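VirX1 (Cyanophage Syn10, PDB 6QGM) is a viral halogenase of the tryptophan halogenase family that iodinates diverse substrates, probably with a flavin as cofactor. Local coordinates at residues E93-F105 with F130-E142. Residues are numbered along the deposited sequence; the frame is centred on the assembly and turned at random.
Sequences EYPFGPSLDVSFF and FARFVNSNTYLAE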
# COMPACT_ATOMS: atom_id res chain seq x y z
N GLU B 93 -0.24 -23.60 -21.31
CA GLU B 93 1.17 -23.20 -21.17
C GLU B 93 1.26 -21.96 -20.28
O GLU B 93 0.29 -21.15 -20.25
CB GLU B 93 1.79 -22.96 -22.54
CG GLU B 93 1.48 -24.04 -23.56
CD GLU B 93 2.47 -25.19 -23.67
OE1 GLU B 93 3.58 -25.11 -23.08
OE2 GLU B 93 2.13 -26.18 -24.38
N TYR B 94 2.37 -21.86 -19.55
CA TYR B 94 2.97 -20.60 -19.06
C TYR B 94 4.27 -20.43 -19.84
O TYR B 94 5.31 -20.94 -19.43
CB TYR B 94 3.20 -20.65 -17.55
CG TYR B 94 3.75 -19.39 -16.94
CD1 TYR B 94 3.65 -18.18 -17.60
CD2 TYR B 94 4.37 -19.39 -15.69
CE1 TYR B 94 4.13 -17.00 -17.04
CE2 TYR B 94 4.86 -18.23 -15.12
CZ TYR B 94 4.75 -17.03 -15.80
OH TYR B 94 5.21 -15.86 -15.28
N PRO B 95 4.23 -19.76 -21.03
CA PRO B 95 5.42 -19.54 -21.85
C PRO B 95 6.27 -18.41 -21.26
O PRO B 95 5.70 -17.58 -20.60
CB PRO B 95 4.83 -19.14 -23.20
CG PRO B 95 3.59 -18.39 -22.81
CD PRO B 95 3.04 -19.15 -21.63
N PHE B 96 7.58 -18.38 -21.52
CA PHE B 96 8.50 -17.31 -21.05
C PHE B 96 8.30 -16.06 -21.91
O PHE B 96 8.09 -16.14 -23.13
CB PHE B 96 9.95 -17.79 -21.08
CG PHE B 96 10.30 -18.70 -19.94
CD1 PHE B 96 10.26 -18.24 -18.63
CD2 PHE B 96 10.69 -20.01 -20.17
CE1 PHE B 96 10.59 -19.07 -17.57
CE2 PHE B 96 11.02 -20.84 -19.10
CZ PHE B 96 10.96 -20.38 -17.80
N GLY B 97 8.35 -14.91 -21.26
CA GLY B 97 8.11 -13.61 -21.89
C GLY B 97 8.24 -12.48 -20.88
O GLY B 97 7.71 -12.58 -19.77
N PRO B 98 8.83 -11.33 -21.26
CA PRO B 98 8.98 -10.23 -20.32
C PRO B 98 7.59 -9.66 -20.01
O PRO B 98 7.30 -9.40 -18.85
CB PRO B 98 9.86 -9.24 -21.09
CG PRO B 98 9.51 -9.50 -22.56
CD PRO B 98 9.20 -10.98 -22.65
N SER B 99 6.76 -9.55 -21.05
CA SER B 99 5.47 -8.82 -21.08
C SER B 99 4.52 -9.49 -22.08
O SER B 99 5.00 -10.21 -22.96
CB SER B 99 5.66 -7.36 -21.45
OG SER B 99 6.27 -7.22 -22.73
N LEU B 100 3.22 -9.27 -21.88
CA LEU B 100 2.13 -9.71 -22.78
C LEU B 100 2.23 -8.92 -24.09
O LEU B 100 2.21 -7.68 -24.02
CB LEU B 100 0.78 -9.45 -22.10
CG LEU B 100 0.31 -10.50 -21.09
CD1 LEU B 100 1.16 -10.49 -19.83
CD2 LEU B 100 -1.15 -10.25 -20.75
N ASP B 101 2.28 -9.62 -25.23
CA ASP B 101 2.15 -8.99 -26.57
C ASP B 101 0.74 -8.39 -26.72
O ASP B 101 -0.23 -9.14 -26.69
CB ASP B 101 2.44 -10.01 -27.68
CG ASP B 101 2.49 -9.39 -29.06
OD1 ASP B 101 1.87 -8.33 -29.24
OD2 ASP B 101 3.16 -9.96 -29.94
N VAL B 102 0.66 -7.07 -26.90
CA VAL B 102 -0.62 -6.29 -26.92
C VAL B 102 -1.16 -6.17 -28.35
O VAL B 102 -2.17 -5.49 -28.53
CB VAL B 102 -0.42 -4.91 -26.26
CG1 VAL B 102 -0.07 -5.04 -24.80
CG2 VAL B 102 0.62 -4.06 -26.96
N SER B 103 -0.53 -6.81 -29.34
CA SER B 103 -0.76 -6.58 -30.80
C SER B 103 -2.25 -6.66 -31.18
O SER B 103 -2.67 -5.79 -31.96
CB SER B 103 0.05 -7.52 -31.65
OG SER B 103 1.44 -7.29 -31.43
N PHE B 104 -3.01 -7.64 -30.66
CA PHE B 104 -4.42 -7.90 -31.07
C PHE B 104 -5.40 -7.41 -30.00
O PHE B 104 -6.61 -7.69 -30.12
CB PHE B 104 -4.61 -9.37 -31.41
CG PHE B 104 -3.87 -9.80 -32.65
CD1 PHE B 104 -2.53 -10.14 -32.60
CD2 PHE B 104 -4.52 -9.84 -33.88
CE1 PHE B 104 -1.85 -10.50 -33.75
CE2 PHE B 104 -3.84 -10.20 -35.04
CZ PHE B 104 -2.51 -10.53 -34.97
N PHE B 105 -4.91 -6.67 -29.00
CA PHE B 105 -5.75 -6.13 -27.90
C PHE B 105 -6.60 -4.97 -28.42
O PHE B 105 -6.02 -4.09 -29.05
CB PHE B 105 -4.90 -5.58 -26.74
CG PHE B 105 -4.22 -6.61 -25.88
CD1 PHE B 105 -4.14 -7.94 -26.26
CD2 PHE B 105 -3.61 -6.23 -24.70
CE1 PHE B 105 -3.48 -8.86 -25.46
CE2 PHE B 105 -2.97 -7.16 -23.89
CZ PHE B 105 -2.91 -8.47 -24.27
N PHE B 130 -5.46 -18.35 -24.76
CA PHE B 130 -4.98 -17.12 -24.07
C PHE B 130 -3.47 -16.97 -24.32
O PHE B 130 -3.03 -15.86 -24.73
CB PHE B 130 -5.26 -17.11 -22.57
CG PHE B 130 -4.61 -15.95 -21.86
CD1 PHE B 130 -5.13 -14.67 -21.98
CD2 PHE B 130 -3.43 -16.12 -21.14
CE1 PHE B 130 -4.50 -13.60 -21.36
CE2 PHE B 130 -2.82 -15.05 -20.50
CZ PHE B 130 -3.35 -13.79 -20.62
N ALA B 131 -2.70 -18.04 -24.08
CA ALA B 131 -1.22 -18.00 -24.18
C ALA B 131 -0.82 -17.64 -25.63
O ALA B 131 0.03 -16.76 -25.82
CB ALA B 131 -0.64 -19.32 -23.73
N ARG B 132 -1.45 -18.30 -26.61
CA ARG B 132 -1.22 -18.06 -28.05
C ARG B 132 -1.52 -16.60 -28.36
O ARG B 132 -0.79 -16.02 -29.16
CB ARG B 132 -2.14 -18.93 -28.91
CG ARG B 132 -2.17 -20.39 -28.49
CD ARG B 132 -2.12 -21.27 -29.71
NE ARG B 132 -2.42 -22.64 -29.33
CZ ARG B 132 -3.59 -23.24 -29.48
NH1 ARG B 132 -4.61 -22.60 -30.04
NH2 ARG B 132 -3.73 -24.49 -29.10
N PHE B 133 -2.57 -16.05 -27.75
CA PHE B 133 -3.10 -14.71 -28.06
C PHE B 133 -2.23 -13.63 -27.43
O PHE B 133 -2.39 -12.49 -27.82
CB PHE B 133 -4.55 -14.59 -27.59
CG PHE B 133 -5.25 -13.31 -28.00
CD1 PHE B 133 -5.82 -13.18 -29.25
CD2 PHE B 133 -5.32 -12.24 -27.12
CE1 PHE B 133 -6.45 -11.99 -29.62
CE2 PHE B 133 -5.97 -11.07 -27.50
CZ PHE B 133 -6.53 -10.94 -28.74
N VAL B 134 -1.34 -13.95 -26.49
CA VAL B 134 -0.55 -12.89 -25.79
C VAL B 134 0.95 -13.17 -25.86
O VAL B 134 1.73 -12.24 -25.55
CB VAL B 134 -0.99 -12.71 -24.33
CG1 VAL B 134 -2.45 -12.32 -24.26
CG2 VAL B 134 -0.69 -13.95 -23.49
N ASN B 135 1.36 -14.37 -26.29
CA ASN B 135 2.78 -14.79 -26.27
C ASN B 135 3.00 -15.77 -27.42
O ASN B 135 2.30 -16.79 -27.49
CB ASN B 135 3.20 -15.34 -24.91
CG ASN B 135 4.63 -15.78 -24.88
OD1 ASN B 135 5.08 -16.42 -25.83
ND2 ASN B 135 5.35 -15.44 -23.81
N SER B 136 3.95 -15.46 -28.30
CA SER B 136 4.26 -16.23 -29.53
C SER B 136 5.30 -17.30 -29.20
O SER B 136 5.40 -18.28 -29.95
CB SER B 136 4.71 -15.31 -30.65
OG SER B 136 3.73 -14.31 -30.92
N ASN B 137 6.02 -17.13 -28.09
CA ASN B 137 6.93 -18.17 -27.55
C ASN B 137 6.10 -19.46 -27.45
O ASN B 137 6.64 -20.53 -27.73
CB ASN B 137 7.57 -17.74 -26.23
CG ASN B 137 8.87 -18.46 -25.93
OD1 ASN B 137 9.32 -19.29 -26.73
ND2 ASN B 137 9.48 -18.15 -24.80
N THR B 138 4.81 -19.33 -27.10
CA THR B 138 3.79 -20.41 -27.04
C THR B 138 3.88 -21.33 -28.27
O THR B 138 3.81 -22.56 -28.09
CB THR B 138 2.38 -19.83 -26.94
OG1 THR B 138 2.40 -18.86 -25.89
CG2 THR B 138 1.31 -20.87 -26.69
N TYR B 139 4.01 -20.77 -29.47
CA TYR B 139 4.05 -21.53 -30.75
C TYR B 139 5.30 -22.40 -30.83
O TYR B 139 5.18 -23.55 -31.31
CB TYR B 139 4.01 -20.58 -31.95
CG TYR B 139 2.76 -19.76 -32.06
CD1 TYR B 139 1.59 -20.32 -32.53
CD2 TYR B 139 2.74 -18.42 -31.75
CE1 TYR B 139 0.43 -19.58 -32.63
CE2 TYR B 139 1.60 -17.65 -31.88
CZ TYR B 139 0.43 -18.24 -32.33
OH TYR B 139 -0.72 -17.51 -32.45
N LEU B 140 6.46 -21.88 -30.42
CA LEU B 140 7.74 -22.63 -30.38
C LEU B 140 7.54 -23.85 -29.46
O LEU B 140 7.85 -24.99 -29.87
CB LEU B 140 8.87 -21.74 -29.86
CG LEU B 140 9.19 -20.51 -30.71
CD1 LEU B 140 10.33 -19.68 -30.09
CD2 LEU B 140 9.52 -20.91 -32.15
N ALA B 141 7.04 -23.59 -28.25
CA ALA B 141 6.76 -24.61 -27.22
C ALA B 141 5.79 -25.64 -27.79
O ALA B 141 6.06 -26.83 -27.66
CB ALA B 141 6.20 -23.95 -25.99
N GLU B 142 4.72 -25.19 -28.44
CA GLU B 142 3.60 -26.06 -28.89
C GLU B 142 4.05 -26.97 -30.03
O GLU B 142 3.67 -28.14 -30.00
CB GLU B 142 2.37 -25.24 -29.28
CG GLU B 142 1.56 -24.83 -28.07
CD GLU B 142 0.14 -24.35 -28.33
OE1 GLU B 142 -0.41 -24.67 -29.39
OE2 GLU B 142 -0.43 -23.68 -27.44
O HOH W 1 -2.00 -9.59 -28.58
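Two asparagine amides share a single backbone oxygen: Asn135 ND2 (2.9 Å) and Asn137 ND2 (3.0 Å) both donate to Phe96 O, arriving from opposite faces of its carbonyl plane. Both N-H groups point almost straight at the oxygen, which lies in the plane of each amide. Asn135 extends its CG anti to the backbone N (chi1 180°), carrying the amide past the Pro95 ring, with Pro95 CG 3.5 Å from Asn135 CG. Thr138 OG1 donates to Asn135 O, tying the turn between the two helices, and also lies against the Pro95 ring. Asn137 is fixed further by Asn77, which donates to its OD1.

Further along, Asp101 N donates to Val134 O at 2.7 Å. A water extends this link, donating to Asp101 O and Phe133 O and accepting from Phe104 N. Asp101 OD1 takes Ser103 N in an Asx turn. Around these polar links, Phe133 CZ packs 3.6 Å from Phe104 CB, and Val134 CG1 meets the Phe105 ring at its edge, 3.8 Å from Phe105 CE1.

Strand 91-95, outermost in its sheet within this chain, packs its end, Glu93 and Pro95, against Ala131 and helix 137-143; the loop from Leu100 on runs by Phe130, Phe133 and Val134 of helix 129-134. Trp501 of helix 494-512 packs on Phe104 and Phe133, Phe464 of helix 462-468 on Pro95 and Val134, and helix 113-120 touches Phe105 and Phe133.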